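Local structure of vestitone reductase (Medicago sativa, 2P4H) at residues Ile217-Phe222 against Ala284-Leu289; Val254-Met259 against Asp276-Ile281; Ile186-Val191 against Asn248-Ile253; Ser125-Ser130 against Val162-Ala167; Phe222-Val227 against Asp307-Ala312. The protein catalyses the stereospecific, NADPH-dependent reduction of (3R)-vestitone, the penultimate step in the biosynthesis of the defensive phytoalexin medicarpin. One frame throughout, in Å; residues are numbered along the deposited sequence.

Interaction 1 of 5, residues Ile217-Phe222 against Ala284-Leu289; sequences IGVTRF and ARLPDL
Arg221 lies across Arg285 and hooks its guanidinium onto the main chain of Leu286. Its CB rests 3.7 Å from CA of Arg285; CG and CD pass Leu286 O at 4.0 and 3.9 Å, and the bend at chi3 (64°) turns the flat end back onto that oxygen. NE bonds to Leu286 O at 2.8 Å, and NH2 reaches the same atom at 3.2 Å. This side edge of the guanidinium holds the oxygen in its own plane, both nitrogens approaching from the same face of the carbonyl, NH2 well above it, while CB of Arg285 covers one guanidinium face. Arginine suits the place, its aliphatic part packing before its planar end donates twice. On the other face of the sheet, Val219 CG1 meets Leu286 CD1 at 3.8 Å. Ala284 O accepts Thr220 N at 2.8 Å, within a parallel ladder that a beta bulge shifts by one residue. Strand 284-285 lies beside strand 219-226, which also pairs antiparallel with strand 252-255, and helix 256-266 packs on Thr220 and Phe222.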
# COMPACT_ATOMS: atom_id res chain seq x y z
N ILE A 217 -6.89 -6.90 20.21
CA ILE A 217 -7.14 -7.80 19.09
C ILE A 217 -8.48 -7.49 18.41
O ILE A 217 -9.53 -7.49 19.05
CB ILE A 217 -7.13 -9.28 19.54
CG1 ILE A 217 -5.72 -9.68 19.97
CG2 ILE A 217 -7.61 -10.18 18.40
CD1 ILE A 217 -5.61 -11.09 20.53
N GLY A 218 -8.41 -7.23 17.11
CA GLY A 218 -9.60 -6.94 16.33
C GLY A 218 -9.63 -7.93 15.18
O GLY A 218 -10.49 -8.81 15.13
N VAL A 219 -8.68 -7.79 14.26
CA VAL A 219 -8.57 -8.69 13.12
C VAL A 219 -7.99 -10.03 13.60
O VAL A 219 -7.00 -10.06 14.34
CB VAL A 219 -7.65 -8.08 12.04
CG1 VAL A 219 -7.32 -9.11 10.98
CG2 VAL A 219 -8.33 -6.87 11.42
N THR A 220 -8.61 -11.13 13.18
CA THR A 220 -8.14 -12.46 13.57
C THR A 220 -7.64 -13.30 12.40
O THR A 220 -7.23 -14.45 12.58
CB THR A 220 -9.22 -13.21 14.36
OG1 THR A 220 -10.47 -13.13 13.67
CG2 THR A 220 -9.36 -12.60 15.76
N ARG A 221 -7.71 -12.75 11.19
CA ARG A 221 -7.15 -13.40 10.00
C ARG A 221 -6.74 -12.23 9.13
O ARG A 221 -7.58 -11.43 8.70
CB ARG A 221 -8.14 -14.31 9.26
CG ARG A 221 -7.43 -15.07 8.13
CD ARG A 221 -8.31 -16.14 7.52
NE ARG A 221 -9.47 -15.55 6.87
CZ ARG A 221 -10.61 -16.20 6.64
NH1 ARG A 221 -10.75 -17.46 7.03
NH2 ARG A 221 -11.62 -15.58 6.04
N PHE A 222 -5.44 -12.13 8.89
CA PHE A 222 -4.85 -11.03 8.15
C PHE A 222 -4.40 -11.31 6.73
O PHE A 222 -3.66 -12.28 6.50
CB PHE A 222 -3.58 -10.54 8.88
CG PHE A 222 -3.78 -10.09 10.30
CD1 PHE A 222 -3.71 -8.74 10.63
CD2 PHE A 222 -3.98 -11.02 11.33
CE1 PHE A 222 -3.82 -8.32 11.95
CE2 PHE A 222 -4.09 -10.59 12.66
CZ PHE A 222 -4.01 -9.24 12.96
N ALA A 284 -12.43 -10.12 13.34
CA ALA A 284 -12.69 -10.07 11.91
C ALA A 284 -11.74 -10.98 11.14
O ALA A 284 -10.52 -10.81 11.19
CB ALA A 284 -12.55 -8.63 11.42
N ARG A 285 -12.31 -11.95 10.44
CA ARG A 285 -11.52 -12.88 9.64
C ARG A 285 -11.55 -12.32 8.22
O ARG A 285 -12.51 -12.52 7.48
CB ARG A 285 -12.16 -14.28 9.66
CG ARG A 285 -12.25 -14.92 11.04
CD ARG A 285 -10.94 -15.57 11.46
NE ARG A 285 -11.01 -16.10 12.83
CZ ARG A 285 -10.04 -16.78 13.43
NH1 ARG A 285 -8.90 -17.03 12.79
NH2 ARG A 285 -10.20 -17.20 14.68
N LEU A 286 -10.49 -11.60 7.85
CA LEU A 286 -10.42 -10.98 6.53
C LEU A 286 -10.28 -11.98 5.40
O LEU A 286 -9.75 -13.07 5.58
CB LEU A 286 -9.27 -9.98 6.48
CG LEU A 286 -9.37 -8.86 7.52
CD1 LEU A 286 -8.12 -8.01 7.48
CD2 LEU A 286 -10.61 -8.02 7.25
N PRO A 287 -10.76 -11.62 4.20
CA PRO A 287 -10.69 -12.50 3.04
C PRO A 287 -9.30 -12.59 2.43
O PRO A 287 -8.49 -11.67 2.56
CB PRO A 287 -11.69 -11.88 2.07
CG PRO A 287 -11.54 -10.42 2.36
CD PRO A 287 -11.49 -10.38 3.88
N ASP A 288 -9.03 -13.72 1.79
CA ASP A 288 -7.78 -13.94 1.09
C ASP A 288 -7.94 -13.21 -0.24
O ASP A 288 -8.91 -13.45 -0.97
CB ASP A 288 -7.58 -15.45 0.88
CG ASP A 288 -6.30 -15.79 0.12
OD1 ASP A 288 -5.41 -14.92 -0.01
OD2 ASP A 288 -6.18 -16.94 -0.33
N LEU A 289 -7.05 -12.27 -0.54
CA LEU A 289 -7.12 -11.54 -1.80
C LEU A 289 -6.24 -12.30 -2.79
O LEU A 289 -5.02 -12.09 -2.86
CB LEU A 289 -6.63 -10.09 -1.60
CG LEU A 289 -7.25 -9.36 -0.40
CD1 LEU A 289 -6.74 -7.93 -0.35
CD2 LEU A 289 -8.77 -9.37 -0.50
O HOH W 1 -12.25 -14.92 15.09

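Interaction 2 of 5, residues Val254-Met259 against Asp276-Ile281; sequences VPIEEM and DELKEI
The first turn of helix 256-266 presents Ile256 and Glu257 to two overlapping beta turns, a type I turn from Asp276 to Lys279 and a type II turn from Leu278 to Ile281. Leu278 points its CD1 branch at the helix start, 3.9 Å from Ile256 O and 4.4 Å from Ile256 CG1. Beside it, CG2 of Ile281 meets CG2 of Ile256 at 4.2 Å; branched aliphatic residues suit this apolar patch. The chain of Glu257 bends at chi2 (84°), which carries OE1 over to within 3.8 Å of Ile281 CG2. That oxygen, Glu257 OE1, accepts a hydrogen bond from a water at 2.7 Å, and the same water donates to Leu278 O, so helix and turn are joined without a direct hydrogen bond. The same OE1 also forms a salt bridge to Arg285. Within the type I turn, Lys279 NZ reaches the anti lone pair of Asp276 OD1 at 2.9 Å, tying the two ends together on the exposed side. Pro255 occupies the N-cap position, and its carbonyl accepts the N-H of Met259: this is a strand-to-helix junction, strand 252-255 running straight into helix 256-266, with the two turns of the loop after the helix packed on its start.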
# COMPACT_ATOMS: atom_id res chain seq x y z
N VAL A 254 -3.11 -14.98 6.79
CA VAL A 254 -2.63 -15.47 8.07
C VAL A 254 -3.57 -15.45 9.27
O VAL A 254 -3.85 -14.39 9.83
CB VAL A 254 -1.37 -14.66 8.46
CG1 VAL A 254 -0.68 -15.30 9.65
CG2 VAL A 254 -0.42 -14.56 7.26
N PRO A 255 -4.07 -16.63 9.67
CA PRO A 255 -4.96 -16.68 10.83
C PRO A 255 -4.13 -16.29 12.05
O PRO A 255 -2.93 -16.60 12.12
CB PRO A 255 -5.39 -18.14 10.88
CG PRO A 255 -5.33 -18.57 9.44
CD PRO A 255 -4.04 -17.93 8.97
N ILE A 256 -4.74 -15.63 13.02
CA ILE A 256 -4.00 -15.22 14.21
C ILE A 256 -3.42 -16.42 14.97
O ILE A 256 -2.39 -16.30 15.64
CB ILE A 256 -4.90 -14.34 15.13
CG1 ILE A 256 -4.04 -13.60 16.15
CG2 ILE A 256 -5.97 -15.18 15.79
CD1 ILE A 256 -4.77 -12.46 16.83
N GLU A 257 -4.06 -17.58 14.84
CA GLU A 257 -3.58 -18.79 15.50
C GLU A 257 -2.26 -19.24 14.88
O GLU A 257 -1.34 -19.68 15.58
CB GLU A 257 -4.61 -19.91 15.39
CG GLU A 257 -5.94 -19.63 16.11
CD GLU A 257 -6.92 -18.81 15.29
OE1 GLU A 257 -8.04 -18.56 15.79
OE2 GLU A 257 -6.61 -18.43 14.14
N GLU A 258 -2.15 -19.15 13.56
CA GLU A 258 -0.92 -19.55 12.88
C GLU A 258 0.14 -18.50 13.17
O GLU A 258 1.33 -18.80 13.28
CB GLU A 258 -1.17 -19.69 11.37
CG GLU A 258 -2.14 -20.82 11.05
CD GLU A 258 -2.34 -21.05 9.57
OE1 GLU A 258 -3.23 -21.84 9.21
OE2 GLU A 258 -1.60 -20.44 8.76
N MET A 259 -0.30 -17.25 13.31
CA MET A 259 0.59 -16.15 13.64
C MET A 259 1.24 -16.46 15.00
O MET A 259 2.45 -16.32 15.18
CB MET A 259 -0.24 -14.87 13.71
CG MET A 259 0.50 -13.60 14.06
SD MET A 259 -0.68 -12.23 14.16
CE MET A 259 -0.48 -11.44 12.58
N ASP A 276 -3.99 -22.04 22.44
CA ASP A 276 -5.02 -22.37 23.42
C ASP A 276 -5.66 -21.11 24.02
O ASP A 276 -6.87 -21.05 24.20
CB ASP A 276 -4.45 -23.24 24.54
CG ASP A 276 -5.54 -23.88 25.38
OD1 ASP A 276 -6.40 -24.57 24.80
OD2 ASP A 276 -5.54 -23.70 26.62
N GLU A 277 -4.84 -20.10 24.31
CA GLU A 277 -5.35 -18.86 24.88
C GLU A 277 -6.18 -18.08 23.86
O GLU A 277 -7.01 -17.25 24.23
CB GLU A 277 -4.18 -18.00 25.39
CG GLU A 277 -3.45 -18.63 26.57
CD GLU A 277 -2.24 -17.85 27.02
OE1 GLU A 277 -1.40 -17.48 26.17
OE2 GLU A 277 -2.12 -17.60 28.24
N LEU A 278 -5.97 -18.38 22.58
CA LEU A 278 -6.71 -17.71 21.51
C LEU A 278 -7.97 -18.46 21.10
O LEU A 278 -8.69 -18.02 20.20
CB LEU A 278 -5.81 -17.53 20.28
CG LEU A 278 -4.67 -16.52 20.43
CD1 LEU A 278 -3.65 -16.68 19.31
CD2 LEU A 278 -5.25 -15.11 20.45
N LYS A 279 -8.25 -19.58 21.76
CA LYS A 279 -9.44 -20.37 21.44
C LYS A 279 -10.72 -19.55 21.53
O LYS A 279 -10.93 -18.81 22.48
CB LYS A 279 -9.54 -21.58 22.38
CG LYS A 279 -8.68 -22.76 21.95
CD LYS A 279 -8.83 -23.93 22.90
CE LYS A 279 -8.16 -25.18 22.34
NZ LYS A 279 -6.74 -24.92 21.98
N GLU A 280 -11.57 -19.70 20.52
CA GLU A 280 -12.84 -18.98 20.46
C GLU A 280 -12.64 -17.47 20.42
O GLU A 280 -13.56 -16.71 20.73
CB GLU A 280 -13.72 -19.35 21.66
CG GLU A 280 -14.13 -20.81 21.72
CD GLU A 280 -15.07 -21.10 22.88
OE1 GLU A 280 -16.16 -20.49 22.92
OE2 GLU A 280 -14.72 -21.93 23.74
N ILE A 281 -11.44 -17.03 20.05
CA ILE A 281 -11.15 -15.61 19.97
C ILE A 281 -12.10 -14.97 18.96
O ILE A 281 -12.27 -15.48 17.85
CB ILE A 281 -9.68 -15.35 19.54
CG1 ILE A 281 -9.37 -13.85 19.59
CG2 ILE A 281 -9.44 -15.90 18.13
CD1 ILE A 281 -9.33 -13.28 21.00
O HOH W 2 -9.11 -19.59 18.01

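Interaction 3 of 5, residues Ile186-Val191 against Asn248-Ile253; sequences ILPFIV and NCSPFI
Asn248 swings its CG to the side opposite its carbonyl carbon (chi1 -85°), and Ile186 sends CG1 the same way (chi1 -56°), which sets the amide oxygen of one against the aliphatic branch of the other. OD1 of Asn248 lies 3.2 Å from CD1 of Ile186 and 3.3 Å from its CB, an approach to carbon rather than to a donor. The polar hold on this amide is at its nitrogen, since ND2 bonds to Asn290 O and so fixes how the group is turned. Between the two segments runs one hydrogen bond, from Cys249 N to Ile186 O at 3.0 Å, in a parallel bridge. Further along, CD2 of Leu187 packs on CB of Cys249 at 3.6 Å. Then the pairing stops: Pro188 has no N-H to offer, and its CD stands 3.1 Å from Cys249 O, a buried carbonyl with no hydrogen-bonding partner in the model. The ring also carries CG to 3.4 Å from Ser250 OG. A glycine here would probably lose the ring that covers Cys249 O and Ser250 OG and leave the backbone freer to turn where the strand breaks. Strands 182-187 and 245-248 are the last two of the parallel sheet of a Rossmann fold, and Pro188 marks the point where the chain leaves that sheet for the smaller mixed one.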
# COMPACT_ATOMS: atom_id res chain seq x y z
N ILE A 186 -4.14 -3.64 -5.33
CA ILE A 186 -5.00 -3.81 -4.17
C ILE A 186 -4.10 -4.38 -3.07
O ILE A 186 -3.74 -5.56 -3.09
CB ILE A 186 -6.16 -4.76 -4.50
CG1 ILE A 186 -6.91 -4.23 -5.73
CG2 ILE A 186 -7.10 -4.88 -3.31
CD1 ILE A 186 -7.90 -5.22 -6.34
N LEU A 187 -3.76 -3.53 -2.11
CA LEU A 187 -2.85 -3.91 -1.03
C LEU A 187 -3.49 -4.22 0.31
O LEU A 187 -4.35 -3.49 0.79
CB LEU A 187 -1.81 -2.80 -0.85
CG LEU A 187 -1.01 -2.43 -2.11
CD1 LEU A 187 -0.17 -1.19 -1.85
CD2 LEU A 187 -0.13 -3.60 -2.52
N PRO A 188 -3.06 -5.32 0.93
CA PRO A 188 -3.55 -5.78 2.24
C PRO A 188 -2.70 -5.10 3.31
O PRO A 188 -2.25 -3.97 3.12
CB PRO A 188 -3.31 -7.28 2.16
CG PRO A 188 -1.98 -7.34 1.47
CD PRO A 188 -2.10 -6.29 0.36
N PHE A 189 -2.49 -5.76 4.45
CA PHE A 189 -1.64 -5.18 5.48
C PHE A 189 -0.21 -5.23 4.94
O PHE A 189 0.31 -6.31 4.65
CB PHE A 189 -1.71 -6.00 6.77
CG PHE A 189 -2.93 -5.71 7.61
CD1 PHE A 189 -2.88 -4.77 8.63
CD2 PHE A 189 -4.12 -6.40 7.39
CE1 PHE A 189 -4.01 -4.51 9.41
CE2 PHE A 189 -5.25 -6.14 8.16
CZ PHE A 189 -5.19 -5.20 9.18
N ILE A 190 0.42 -4.06 4.79
CA ILE A 190 1.79 -3.96 4.29
C ILE A 190 2.73 -3.98 5.49
O ILE A 190 2.64 -3.13 6.38
CB ILE A 190 1.97 -2.66 3.49
CG1 ILE A 190 0.93 -2.60 2.36
CG2 ILE A 190 3.38 -2.59 2.93
CD1 ILE A 190 0.87 -1.25 1.68
N VAL A 191 3.66 -4.94 5.50
CA VAL A 191 4.56 -5.12 6.63
C VAL A 191 6.02 -5.38 6.23
O VAL A 191 6.28 -6.02 5.21
CB VAL A 191 4.06 -6.31 7.49
CG1 VAL A 191 4.97 -6.54 8.69
CG2 VAL A 191 2.62 -6.05 7.94
N ASN A 248 -4.41 -7.73 -7.39
CA ASN A 248 -4.28 -7.97 -5.96
C ASN A 248 -2.79 -8.20 -5.75
O ASN A 248 -2.13 -8.81 -6.60
CB ASN A 248 -5.01 -9.25 -5.53
CG ASN A 248 -6.48 -9.04 -5.26
OD1 ASN A 248 -6.93 -7.94 -4.94
ND2 ASN A 248 -7.25 -10.13 -5.36
N CYS A 249 -2.25 -7.73 -4.63
CA CYS A 249 -0.83 -7.94 -4.31
C CYS A 249 -0.87 -8.34 -2.84
O CYS A 249 -0.46 -7.59 -1.95
CB CYS A 249 -0.05 -6.64 -4.52
SG CYS A 249 1.73 -6.84 -4.37
N SER A 250 -1.34 -9.56 -2.61
CA SER A 250 -1.58 -10.08 -1.27
C SER A 250 -1.26 -11.57 -1.24
O SER A 250 -2.17 -12.41 -1.22
CB SER A 250 -3.06 -9.83 -0.97
OG SER A 250 -3.44 -10.20 0.33
N PRO A 251 0.03 -11.93 -1.19
CA PRO A 251 0.46 -13.33 -1.18
C PRO A 251 0.19 -14.14 0.08
O PRO A 251 0.26 -15.37 0.05
CB PRO A 251 1.95 -13.23 -1.47
CG PRO A 251 2.33 -11.98 -0.73
CD PRO A 251 1.20 -11.03 -1.10
N PHE A 252 -0.10 -13.46 1.19
CA PHE A 252 -0.32 -14.16 2.44
C PHE A 252 -1.70 -13.98 3.05
O PHE A 252 -2.30 -12.91 2.96
CB PHE A 252 0.71 -13.71 3.50
CG PHE A 252 2.13 -13.58 2.99
CD1 PHE A 252 2.71 -14.59 2.23
CD2 PHE A 252 2.89 -12.46 3.32
CE1 PHE A 252 4.04 -14.48 1.81
CE2 PHE A 252 4.22 -12.35 2.91
CZ PHE A 252 4.79 -13.36 2.15
N ILE A 253 -2.20 -15.05 3.67
CA ILE A 253 -3.46 -15.01 4.40
C ILE A 253 -3.07 -15.73 5.69
O ILE A 253 -2.72 -16.91 5.68
CB ILE A 253 -4.64 -15.67 3.62
CG1 ILE A 253 -5.93 -15.48 4.41
CG2 ILE A 253 -4.35 -17.12 3.30
CD1 ILE A 253 -6.31 -14.01 4.63

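Interaction 4 of 5, residues Ser125-Ser130 against Val162-Ala167; sequences SGSAVS and VSKTLA
Gly126 O is gripped by three donors, the hydroxyl of Ser130 at 2.8 Å and the backbone N-H groups of Ser130 and Val129, and the tight turn so held presents Ser125, Ser127 and Ala128 to Lys164 and Thr165. The Ser130 hydroxyl comes from above the carbonyl plane, 45° out of it. On the side facing the helix, Ser125 OG and Ser127 OG are hydrogen-bonded to each other at 2.8 Å. Ser127 OG also lies 3.2 Å from Lys164 CG, and CB of Ser125 touches the same carbon at 4.0 Å, so the aliphatic part of the lysine runs past both serines. Bends at chi2 (-69°) and chi3 (82°) then lead its end away from them, and NZ bonds to Ser83 OG. Ala128, small enough to let the backbones approach, sets its CA 3.4 Å from Thr165 OG1; that hydroxyl is turned back to Ala161 O in its own helix. Lys164 follows Tyr160, probably an NADP(+)-binding residue, at the YxxxK spacing known from short-chain dehydrogenases, and Tyr160 packs on Ser125 and Ser127. The turn follows strand 119-125 directly and lies against helix 158-177, which rests on helix 95-111 through Ser163, Leu166 and Ala167 and on helix 147-153 through Val162, Thr165 and Leu166.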
# COMPACT_ATOMS: atom_id res chain seq x y z
N SER A 125 -6.41 -0.48 -1.83
CA SER A 125 -6.46 -1.16 -0.54
C SER A 125 -7.46 -2.31 -0.48
O SER A 125 -8.42 -2.35 -1.24
CB SER A 125 -6.82 -0.11 0.52
OG SER A 125 -7.37 -0.68 1.68
N GLY A 126 -7.23 -3.24 0.45
CA GLY A 126 -8.14 -4.35 0.63
C GLY A 126 -9.51 -3.84 1.05
O GLY A 126 -10.51 -4.52 0.89
N SER A 127 -9.55 -2.62 1.60
CA SER A 127 -10.82 -2.04 2.02
C SER A 127 -11.70 -1.73 0.82
O SER A 127 -12.91 -1.56 0.96
CB SER A 127 -10.58 -0.76 2.83
OG SER A 127 -9.96 0.22 2.03
N ALA A 128 -11.10 -1.67 -0.37
CA ALA A 128 -11.85 -1.39 -1.59
C ALA A 128 -12.54 -2.63 -2.15
O ALA A 128 -13.31 -2.55 -3.11
CB ALA A 128 -10.93 -0.78 -2.65
N VAL A 129 -12.27 -3.79 -1.55
CA VAL A 129 -12.87 -5.04 -2.01
C VAL A 129 -13.52 -5.89 -0.92
O VAL A 129 -14.42 -6.68 -1.20
CB VAL A 129 -11.84 -5.97 -2.73
CG1 VAL A 129 -11.21 -5.24 -3.91
CG2 VAL A 129 -10.76 -6.43 -1.75
N SER A 130 -13.08 -5.70 0.33
CA SER A 130 -13.55 -6.51 1.45
C SER A 130 -14.94 -6.26 2.04
O SER A 130 -15.44 -7.10 2.79
CB SER A 130 -12.51 -6.46 2.57
OG SER A 130 -11.25 -6.91 2.10
N VAL A 162 -14.93 3.65 2.04
CA VAL A 162 -15.65 4.38 1.02
C VAL A 162 -14.67 5.19 0.18
O VAL A 162 -14.73 5.17 -1.05
CB VAL A 162 -16.69 5.35 1.63
CG1 VAL A 162 -17.27 6.25 0.55
CG2 VAL A 162 -17.81 4.55 2.29
N SER A 163 -13.75 5.87 0.86
CA SER A 163 -12.75 6.69 0.20
C SER A 163 -11.93 5.88 -0.81
O SER A 163 -11.79 6.27 -1.97
CB SER A 163 -11.81 7.32 1.24
OG SER A 163 -10.86 8.17 0.62
N LYS A 164 -11.39 4.75 -0.35
CA LYS A 164 -10.58 3.90 -1.20
C LYS A 164 -11.35 3.33 -2.39
O LYS A 164 -10.84 3.27 -3.51
CB LYS A 164 -10.00 2.74 -0.39
CG LYS A 164 -9.20 3.13 0.85
CD LYS A 164 -7.88 3.81 0.51
CE LYS A 164 -8.05 5.28 0.20
NZ LYS A 164 -6.74 5.98 0.06
N THR A 165 -12.59 2.91 -2.15
CA THR A 165 -13.40 2.34 -3.21
C THR A 165 -13.71 3.37 -4.30
O THR A 165 -13.52 3.11 -5.49
CB THR A 165 -14.73 1.78 -2.64
OG1 THR A 165 -14.43 0.81 -1.63
CG2 THR A 165 -15.54 1.11 -3.74
N LEU A 166 -14.19 4.54 -3.88
CA LEU A 166 -14.51 5.59 -4.84
C LEU A 166 -13.27 6.07 -5.59
O LEU A 166 -13.33 6.32 -6.79
CB LEU A 166 -15.16 6.78 -4.12
CG LEU A 166 -16.53 6.51 -3.50
CD1 LEU A 166 -17.05 7.78 -2.83
CD2 LEU A 166 -17.50 6.03 -4.56
N ALA A 167 -12.16 6.20 -4.88
CA ALA A 167 -10.93 6.66 -5.50
C ALA A 167 -10.42 5.70 -6.57
O ALA A 167 -10.09 6.11 -7.68
CB ALA A 167 -9.85 6.87 -4.45

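Interaction 5 of 5, residues Phe222-Val227 against Asp307-Ala312; sequences FHMVHV and DMFDDA
His226 points the edge of its ring at Asp311 and donates from NE2 to OD2 at 2.8 Å, with the ring and carboxylate planes almost perpendicular (89°). The oxygen lies in the ring plane and uses its anti lone pair, the one away from its sister oxygen; the bond is nearly straight. With CG anti to the backbone N (chi1 -169°), the ring extends toward the helix and its CD2 comes 3.5 Å from Met308 CA. The other nitrogen, ND1, accepts the backbone N-H of Asp228, and Tyr303 stacks on the ring, which is thereby held against rotation. A phenylalanine in its place is likely to leave the Asp311 carboxylate and the Asp228 N-H without their mate. Beside this polar link the contact is apolar: Met224 CE meets Met308 CE at 3.6 Å and Phe309 CZ at 3.8 Å. Met224 SD lies obliquely 5.0 Å from the centroid of the Phe309 ring, a Met-aromatic contact in which a flexible thioether fits itself to a rigid ring. The axes of strand 222-226 and helix segment 307-312 come within 8.6 Å at 69°. The arrangement is a histidine N-cap, where strand 219-226 meets helix 227-239, tied through a His-carboxylate hydrogen bond to a second helix.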
# COMPACT_ATOMS: atom_id res chain seq x y z
N PHE A 222 -5.44 -12.13 8.89
CA PHE A 222 -4.85 -11.03 8.15
C PHE A 222 -4.40 -11.31 6.73
O PHE A 222 -3.66 -12.28 6.50
CB PHE A 222 -3.58 -10.54 8.88
CG PHE A 222 -3.78 -10.09 10.30
CD1 PHE A 222 -3.71 -8.74 10.63
CD2 PHE A 222 -3.98 -11.02 11.33
CE1 PHE A 222 -3.82 -8.32 11.95
CE2 PHE A 222 -4.09 -10.59 12.66
CZ PHE A 222 -4.01 -9.24 12.96
N HIS A 223 -4.83 -10.49 5.77
CA HIS A 223 -4.27 -10.63 4.42
C HIS A 223 -3.03 -9.73 4.54
O HIS A 223 -3.11 -8.62 5.10
CB HIS A 223 -5.23 -10.22 3.28
CG HIS A 223 -6.18 -9.09 3.60
ND1 HIS A 223 -7.51 -9.15 3.24
CD2 HIS A 223 -5.98 -7.85 4.10
CE1 HIS A 223 -8.08 -7.99 3.50
NE2 HIS A 223 -7.18 -7.19 4.03
N MET A 224 -1.89 -10.20 4.06
CA MET A 224 -0.63 -9.47 4.21
C MET A 224 0.32 -9.55 3.02
O MET A 224 0.18 -10.41 2.15
CB MET A 224 0.11 -10.00 5.45
CG MET A 224 -0.77 -10.21 6.69
SD MET A 224 0.14 -10.89 8.10
CE MET A 224 0.99 -9.43 8.65
N VAL A 225 1.30 -8.64 3.00
CA VAL A 225 2.32 -8.59 1.96
C VAL A 225 3.56 -7.90 2.53
O VAL A 225 3.46 -7.05 3.40
CB VAL A 225 1.84 -7.82 0.70
CG1 VAL A 225 1.63 -6.35 1.02
CG2 VAL A 225 2.85 -7.99 -0.44
N HIS A 226 4.74 -8.29 2.04
CA HIS A 226 5.99 -7.69 2.48
C HIS A 226 6.13 -6.37 1.71
O HIS A 226 5.96 -6.33 0.49
CB HIS A 226 7.17 -8.61 2.15
CG HIS A 226 8.46 -8.20 2.78
ND1 HIS A 226 9.08 -7.00 2.50
CD2 HIS A 226 9.26 -8.84 3.67
CE1 HIS A 226 10.20 -6.91 3.20
NE2 HIS A 226 10.33 -8.01 3.92
N VAL A 227 6.45 -5.29 2.43
CA VAL A 227 6.58 -3.99 1.80
C VAL A 227 7.56 -3.96 0.62
O VAL A 227 7.33 -3.27 -0.36
CB VAL A 227 6.98 -2.90 2.83
CG1 VAL A 227 8.40 -3.12 3.33
CG2 VAL A 227 6.84 -1.51 2.22
N ASP A 307 10.05 -13.81 6.70
CA ASP A 307 10.87 -12.65 6.36
C ASP A 307 10.13 -11.36 6.72
O ASP A 307 10.70 -10.43 7.28
CB ASP A 307 11.17 -12.57 4.86
CG ASP A 307 12.03 -13.71 4.37
OD1 ASP A 307 12.85 -14.24 5.15
OD2 ASP A 307 11.89 -14.06 3.17
N MET A 308 8.85 -11.32 6.38
CA MET A 308 8.01 -10.16 6.64
C MET A 308 7.96 -9.81 8.13
O MET A 308 8.18 -8.66 8.51
CB MET A 308 6.60 -10.43 6.11
CG MET A 308 5.61 -9.30 6.35
SD MET A 308 3.96 -9.77 5.82
CE MET A 308 3.62 -11.13 6.93
N PHE A 309 7.65 -10.80 8.96
CA PHE A 309 7.59 -10.56 10.40
C PHE A 309 8.96 -10.23 10.98
O PHE A 309 9.06 -9.35 11.83
CB PHE A 309 7.00 -11.78 11.12
CG PHE A 309 5.50 -11.85 11.07
CD1 PHE A 309 4.72 -10.91 11.76
CD2 PHE A 309 4.85 -12.83 10.32
CE1 PHE A 309 3.33 -10.95 11.70
CE2 PHE A 309 3.45 -12.87 10.26
CZ PHE A 309 2.69 -11.93 10.95
N ASP A 310 10.01 -10.90 10.52
CA ASP A 310 11.33 -10.62 11.07
C ASP A 310 11.81 -9.22 10.72
O ASP A 310 12.37 -8.53 11.57
CB ASP A 310 12.36 -11.64 10.60
CG ASP A 310 13.64 -11.56 11.42
OD1 ASP A 310 13.57 -11.80 12.64
OD2 ASP A 310 14.70 -11.24 10.85
N ASP A 311 11.61 -8.80 9.47
CA ASP A 311 12.05 -7.47 9.08
C ASP A 311 11.33 -6.41 9.90
O ASP A 311 11.94 -5.44 10.34
CB ASP A 311 11.82 -7.24 7.58
CG ASP A 311 12.85 -7.95 6.72
OD1 ASP A 311 13.94 -8.25 7.23
OD2 ASP A 311 12.58 -8.20 5.52
N ALA A 312 10.03 -6.59 10.11
CA ALA A 312 9.27 -5.63 10.90
C ALA A 312 9.74 -5.63 12.35
O ALA A 312 9.94 -4.57 12.95
CB ALA A 312 7.78 -5.97 10.83

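How the interactions relate
Strand 219-226 carries interactions 1 and 5, which share Phe222, and Pro287 O of interaction 1 accepts a probable hydrogen bond from His223 ND1 of interaction 5. Interaction 2 joins interaction 1 by the Arg285 NH2 to Glu257 OE1 salt bridge, 2.8 Å long, and interaction 5 by Met259 CE on Phe309 CZ. Interaction 3 links this mixed sheet to the Rossmann core: its Leu187 O and Gly126 N of interaction 4 form a probable hydrogen bond of 2.9 Å. Both lie near the probable cofactor site, the Leu187 side chain about 4 Å from that of Leu13, the Ser127 side chain about 3 Å from that of Tyr160. Interaction 2 is remote, its centre about 27 Å from that of interaction 4.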